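Long-range contacts in type I modular polyketide synthase (Streptomyces albus subsp. albus, PDB 6IYT), which probably selects an extender unit, thought to be ethylmalonyl-CoA, and loads it onto the acyl carrier protein during salinomycin polyketide assembly: residues S254-A259 with G307-V312; A264-F269 with E297-E302. All coordinates share one frame; numbering follows the deposited sequence.

Contact 1. Residues S254-A259 with G307-V312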
loop_
_atom_site.group_PDB
_atom_site.type_symbol
_atom_site.label_atom_id
_atom_site.label_comp_id
_atom_site.label_asym_id
_atom_site.label_seq_id
_atom_site.Cartn_x
_atom_site.Cartn_y
_atom_site.Cartn_z
ATOM N N SER A 254 -7.489 -4.424 -15.589
ATOM C CA SER A 254 -8.223 -5.055 -14.528
ATOM C C SER A 254 -9.636 -5.402 -15.019
ATOM O O SER A 254 -10.269 -4.602 -15.693
ATOM C CB SER A 254 -8.310 -4.115 -13.352
ATOM O OG SER A 254 -8.843 -2.903 -13.808
ATOM N N VAL A 255 -10.162 -6.517 -14.535
ATOM C CA VAL A 255 -11.520 -6.962 -14.893
ATOM C C VAL A 255 -12.171 -7.552 -13.686
ATOM O O VAL A 255 -11.630 -8.454 -13.085
ATOM C CB VAL A 255 -11.475 -8.055 -15.967
ATOM C CG1 VAL A 255 -12.883 -8.587 -16.244
ATOM C CG2 VAL A 255 -10.817 -7.532 -17.235
ATOM N N SER A 256 -13.317 -7.019 -13.271
ATOM C CA SER A 256 -14.013 -7.591 -12.108
ATOM C C SER A 256 -14.960 -8.752 -12.483
ATOM O O SER A 256 -16.182 -8.644 -12.328
ATOM C CB SER A 256 -14.783 -6.503 -11.353
ATOM O OG SER A 256 -13.954 -5.388 -11.132
ATOM N N LEU A 257 -14.371 -9.851 -12.958
ATOM C CA LEU A 257 -15.067 -11.112 -13.158
ATOM C C LEU A 257 -14.134 -12.239 -12.726
ATOM O O LEU A 257 -12.932 -12.076 -12.752
ATOM C CB LEU A 257 -15.393 -11.312 -14.621
ATOM C CG LEU A 257 -16.470 -10.483 -15.300
ATOM C CD1 LEU A 257 -16.453 -10.840 -16.766
ATOM C CD2 LEU A 257 -17.862 -10.705 -14.700
ATOM N N PRO A 258 -14.696 -13.406 -12.430
ATOM C CA PRO A 258 -13.937 -14.617 -12.134
ATOM C C PRO A 258 -13.082 -15.035 -13.313
ATOM O O PRO A 258 -13.492 -14.856 -14.453
ATOM C CB PRO A 258 -15.031 -15.673 -11.856
ATOM C CG PRO A 258 -16.267 -14.907 -11.579
ATOM C CD PRO A 258 -16.154 -13.608 -12.315
ATOM N N ALA A 259 -11.932 -15.653 -13.035
ATOM C CA ALA A 259 -11.030 -16.105 -14.091
ATOM C C ALA A 259 -11.756 -16.891 -15.167
ATOM O O ALA A 259 -11.564 -16.649 -16.331
ATOM C CB ALA A 259 -9.893 -16.925 -13.517
ATOM N N GLY A 307 -22.030 -3.988 -18.347
ATOM C CA GLY A 307 -22.086 -3.539 -16.972
ATOM C C GLY A 307 -20.953 -4.010 -16.070
ATOM O O GLY A 307 -21.050 -3.900 -14.865
ATOM N N VAL A 308 -19.914 -4.625 -16.646
ATOM C CA VAL A 308 -18.791 -5.122 -15.861
ATOM C C VAL A 308 -17.760 -4.033 -15.710
ATOM O O VAL A 308 -17.621 -3.183 -16.593
ATOM C CB VAL A 308 -18.127 -6.329 -16.534
ATOM C CG1 VAL A 308 -16.818 -6.699 -15.831
ATOM C CG2 VAL A 308 -19.085 -7.506 -16.547
ATOM N N ARG A 309 -17.163 -3.966 -14.532
ATOM C CA ARG A 309 -16.086 -3.005 -14.259
ATOM C C ARG A 309 -14.797 -3.524 -14.862
ATOM O O ARG A 309 -14.353 -4.601 -14.527
ATOM C CB ARG A 309 -15.891 -2.827 -12.751
ATOM C CG ARG A 309 -17.066 -2.183 -12.030
ATOM C CD ARG A 309 -16.776 -2.005 -10.545
ATOM N NE ARG A 309 -17.448 -0.826 -9.995
ATOM C CZ ARG A 309 -17.298 -0.391 -8.745
ATOM N NH1 ARG A 309 -16.486 -1.028 -7.911
ATOM N NH2 ARG A 309 -17.966 0.681 -8.330
ATOM N N ALA A 310 -14.230 -2.759 -15.777
ATOM C CA ALA A 310 -12.966 -3.121 -16.404
ATOM C C ALA A 310 -12.253 -1.858 -16.865
ATOM O O ALA A 310 -12.893 -0.885 -17.277
ATOM C CB ALA A 310 -13.205 -4.045 -17.570
ATOM N N LYS A 311 -10.924 -1.889 -16.869
ATOM C CA LYS A 311 -10.166 -0.705 -17.152
ATOM C C LYS A 311 -8.731 -1.088 -17.472
ATOM O O LYS A 311 -8.144 -1.929 -16.768
ATOM C CB LYS A 311 -10.212 0.206 -15.926
ATOM C CG LYS A 311 -9.073 1.173 -15.803
ATOM C CD LYS A 311 -9.029 1.800 -14.419
ATOM C CE LYS A 311 -7.906 2.809 -14.335
ATOM N NZ LYS A 311 -7.730 3.289 -12.939
ATOM N N VAL A 312 -8.155 -0.442 -18.492
ATOM C CA VAL A 312 -6.713 -0.561 -18.763
ATOM C C VAL A 312 -5.929 0.177 -17.673
ATOM O O VAL A 312 -6.267 1.331 -17.320
ATOM C CB VAL A 312 -6.342 0.019 -20.129
ATOM C CG1 VAL A 312 -4.835 -0.082 -20.370
ATOM C CG2 VAL A 312 -7.117 -0.675 -21.233
HETATM O O HOH W 1 -11.749 -3.226 -13.173
HETATM O O HOH W 2 -17.967 -5.816 -12.368
#

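Contact 2. Residues A264-F269 with E297-E302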
loop_
_atom_site.group_PDB
_atom_site.type_symbol
_atom_site.label_atom_id
_atom_site.label_comp_id
_atom_site.label_asym_id
_atom_site.label_seq_id
_atom_site.Cartn_x
_atom_site.Cartn_y
_atom_site.Cartn_z
ATOM N N ALA A 264 -13.430 -17.493 -20.942
ATOM C CA ALA A 264 -14.479 -17.716 -21.955
ATOM C C ALA A 264 -14.549 -16.546 -22.917
ATOM O O ALA A 264 -14.691 -16.723 -24.134
ATOM C CB ALA A 264 -15.830 -17.924 -21.280
ATOM N N ARG A 265 -14.342 -15.355 -22.397
ATOM C CA ARG A 265 -14.482 -14.164 -23.201
ATOM C C ARG A 265 -13.260 -13.852 -24.043
ATOM O O ARG A 265 -13.376 -13.211 -25.056
ATOM C CB ARG A 265 -14.824 -12.968 -22.308
ATOM C CG ARG A 265 -16.160 -13.129 -21.566
ATOM C CD ARG A 265 -16.959 -11.842 -21.537
ATOM N NE ARG A 265 -18.125 -11.856 -20.613
ATOM C CZ ARG A 265 -18.492 -12.880 -19.812
ATOM N NH1 ARG A 265 -19.570 -12.759 -19.054
ATOM N NH2 ARG A 265 -17.825 -14.029 -19.792
ATOM N N ILE A 266 -12.079 -14.331 -23.648
ATOM C CA ILE A 266 -10.873 -14.006 -24.446
ATOM C C ILE A 266 -10.533 -15.061 -25.530
ATOM O O ILE A 266 -9.715 -14.819 -26.401
ATOM C CB ILE A 266 -9.637 -13.739 -23.564
ATOM C CG1 ILE A 266 -9.256 -14.963 -22.779
ATOM C CG2 ILE A 266 -9.881 -12.541 -22.650
ATOM C CD1 ILE A 266 -7.912 -14.832 -22.085
ATOM N N ALA A 267 -11.148 -16.230 -25.448
ATOM C CA ALA A 267 -10.810 -17.320 -26.383
ATOM C C ALA A 267 -10.897 -16.870 -27.844
ATOM O O ALA A 267 -10.053 -17.212 -28.658
ATOM C CB ALA A 267 -11.731 -18.496 -26.138
ATOM N N ARG A 268 -11.872 -16.020 -28.159
ATOM C CA ARG A 268 -12.078 -15.649 -29.530
ATOM C C ARG A 268 -10.950 -14.836 -30.104
ATOM O O ARG A 268 -10.843 -14.709 -31.309
ATOM C CB ARG A 268 -13.398 -14.927 -29.715
ATOM C CG ARG A 268 -13.474 -13.528 -29.102
ATOM C CD ARG A 268 -14.809 -12.894 -29.453
ATOM N NE ARG A 268 -14.983 -11.600 -28.804
ATOM C CZ ARG A 268 -14.621 -10.450 -29.336
ATOM N NH1 ARG A 268 -13.999 -10.431 -30.507
ATOM N NH2 ARG A 268 -14.830 -9.323 -28.669
ATOM N N PHE A 269 -10.050 -14.328 -29.230
ATOM C CA PHE A 269 -8.924 -13.526 -29.685
ATOM C C PHE A 269 -7.701 -14.380 -29.968
ATOM O O PHE A 269 -6.758 -13.902 -30.551
ATOM C CB PHE A 269 -8.546 -12.432 -28.622
ATOM C CG PHE A 269 -9.592 -11.370 -28.436
ATOM C CD1 PHE A 269 -9.560 -10.211 -29.183
ATOM C CD2 PHE A 269 -10.535 -11.473 -27.424
ATOM C CE1 PHE A 269 -10.449 -9.180 -28.932
ATOM C CE2 PHE A 269 -11.487 -10.480 -27.223
ATOM C CZ PHE A 269 -11.455 -9.339 -28.003
ATOM N N GLU A 297 -8.447 -3.272 -25.462
ATOM C CA GLU A 297 -9.478 -2.215 -25.482
ATOM C C GLU A 297 -10.831 -2.717 -25.970
ATOM O O GLU A 297 -11.871 -2.304 -25.454
ATOM C CB GLU A 297 -8.995 -1.034 -26.322
ATOM C CG GLU A 297 -7.809 -0.323 -25.672
ATOM C CD GLU A 297 -7.245 0.822 -26.512
ATOM O OE1 GLU A 297 -7.509 0.858 -27.735
ATOM O OE2 GLU A 297 -6.468 1.643 -25.954
ATOM N N GLU A 298 -10.818 -3.609 -26.951
ATOM C CA GLU A 298 -12.046 -4.233 -27.443
ATOM C C GLU A 298 -12.734 -5.059 -26.333
ATOM O O GLU A 298 -13.930 -4.898 -26.090
ATOM C CB GLU A 298 -11.764 -5.109 -28.703
ATOM C CG GLU A 298 -13.038 -5.656 -29.346
ATOM C CD GLU A 298 -12.805 -6.638 -30.492
ATOM O OE1 GLU A 298 -13.787 -7.346 -30.841
ATOM O OE2 GLU A 298 -11.688 -6.662 -31.080
ATOM N N LEU A 299 -11.955 -5.849 -25.600
ATOM C CA LEU A 299 -12.466 -6.619 -24.482
ATOM C C LEU A 299 -13.035 -5.696 -23.369
ATOM O O LEU A 299 -14.085 -5.968 -22.808
ATOM C CB LEU A 299 -11.360 -7.520 -23.909
ATOM C CG LEU A 299 -11.751 -8.306 -22.668
ATOM C CD1 LEU A 299 -12.747 -9.408 -23.018
ATOM C CD2 LEU A 299 -10.540 -8.875 -21.943
ATOM N N VAL A 300 -12.312 -4.630 -23.042
ATOM C CA VAL A 300 -12.749 -3.716 -21.982
ATOM C C VAL A 300 -14.081 -3.050 -22.355
ATOM O O VAL A 300 -14.997 -3.008 -21.543
ATOM C CB VAL A 300 -11.685 -2.656 -21.699
ATOM C CG1 VAL A 300 -12.261 -1.513 -20.857
ATOM C CG2 VAL A 300 -10.493 -3.311 -20.995
ATOM N N ALA A 301 -14.209 -2.648 -23.601
ATOM C CA ALA A 301 -15.436 -1.997 -24.073
ATOM C C ALA A 301 -16.616 -2.975 -24.099
ATOM O O ALA A 301 -17.716 -2.639 -23.662
ATOM C CB ALA A 301 -15.214 -1.409 -25.435
ATOM N N GLU A 302 -16.366 -4.201 -24.547
ATOM C CA GLU A 302 -17.394 -5.265 -24.504
ATOM C C GLU A 302 -17.892 -5.477 -23.080
ATOM O O GLU A 302 -19.091 -5.590 -22.830
ATOM C CB GLU A 302 -16.806 -6.574 -25.039
ATOM C CG GLU A 302 -17.777 -7.747 -25.043
ATOM C CD GLU A 302 -17.140 -9.005 -25.602
ATOM O OE1 GLU A 302 -16.775 -8.994 -26.790
ATOM O OE2 GLU A 302 -16.822 -9.919 -24.805
HETATM O O HOH W 3 -15.675 -12.037 -26.030
#

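Contact 1. Residues S254-A259 with G307-V312
Ser254 and Lys311 face each other as an antiparallel hydrogen-bonded pair, and Ser254 gives up more surface here than any other residue of the contact. Its backbone N donates to Lys311 O at 2.8 Å, while Lys311 N returns a bond to Ser254 O at 3.0 Å, so Ser254 and Lys311 each pair through both backbone N and O. The hydroxyl sits between backbone N and carbonyl carbon (chi1 54°), which carries Ser254 OG to 3.2 Å from Lys311 O and leaves it beside a water that also bonds weakly to Arg309 O. At the next, non-hydrogen-bonded pair, Val255 and Ala310, the strands close to 4.4 Å between CA atoms.

Val308 buries nearly as much. Its CG1 lies 3.8 Å from Leu257 CG and its CG2 leans on Leu257 CD2, the two side chains crossing at about a right angle. Ser256, the centre of an inverse gamma turn, extends the pairing past the strand: its N donates to Arg309 O at 2.9 Å, almost straight at the hydrogen (174°). Ser256 OG rests 3.6 Å from Arg309 CB, and a second water links Arg309 N with Ser256 O, the latter weakly.

This is the edge of the ferredoxin-like small subdomain known from acyltransferases of this family, where the outermost strand 310-312 runs antiparallel to strand 251-255; on the latter's other side Val255 is backbone hydrogen-bonded to Val287 of strand 286-291. Leu303 of helix 293-305 touches Val255, Leu257, Val308 and Ala310, and Val262 of helix 259-266 packs on Val255 and Leu257.

Contact 2. Residues A264-F269 with E297-E302
Arg268 reaches across to two glutamates one turn apart on helix 293-305, Glu298 and Glu302, and the three form a salt-bridge network. Both terminal nitrogens of the arginine converge end-on upon a single oxygen, with Arg268 NH1 and Arg268 NH2 each 3.1 Å from Glu298 OE1. That oxygen lies in the guanidinium plane, yet the nitrogens meet it from one face of the carboxylate, about 50° out of its plane. Arg268 NH2 makes a shorter bond, 2.7 Å, to Glu302 OE1, approaching nearly along the C-O axis. With chi1 at 69° and the chain extended from CG to NE, the arginine spans the distance to the helix.

A water completes the polar group. It accepts from Arg268 NE and donates to Arg265 O and, at 2.7 Å, to Glu302 OE2, so that each oxygen of the Glu302 carboxylate has a partner.

Aromatic and apolar contacts lie alongside. Phe269 CZ stands 3.3 Å above the plane of the Arg268 guanidinium, toward its rim, while Phe269 CE1 brings the ring edge within 3.5 Å of Glu298 OE2. Leu299, which buries the most surface, sends CD2 to Ile266 CG2 at 3.8 Å and CD1 toward Arg265 CB. Leu276 of strand 276-283 touches both Ile266 and Phe269.

The positive charge of Arg268, shared between Glu298 and Glu302, would probably favour their ionised forms and offset the repulsion between them; the water and ring should restrict rotation of the guanidinium. The salt bridges hold the 3-10 segment 268-269 to helix 293-305, beside the buried Ile266 and Leu299, while the water on Arg265 O and the Leu299 contacts join helix 259-266, the subdomain's other helix, to it.

From the N terminus, strand 251-255 enters contact 1 and leads through the short turn at Ser256-Pro258 into helix 259-266, whose last turn and the residues after it enter contact 2. The chain then forms strands 276-283 and 286-291 before helix 293-305 returns to close the contact 2 loop. Strand 310-312 follows and closes contact 1, so the smaller loop lies within the larger, in beta-alpha-beta-beta-alpha-beta order. The centres of the two contacts are about 11 Å apart. Contact 1 joins the first and last strands of this ferredoxin-like unit, contact 2 its two helices; Val300 CG1, 3.7 Å from Ala310 O, and Arg265 CZ against Leu257 CD1 link the two layers.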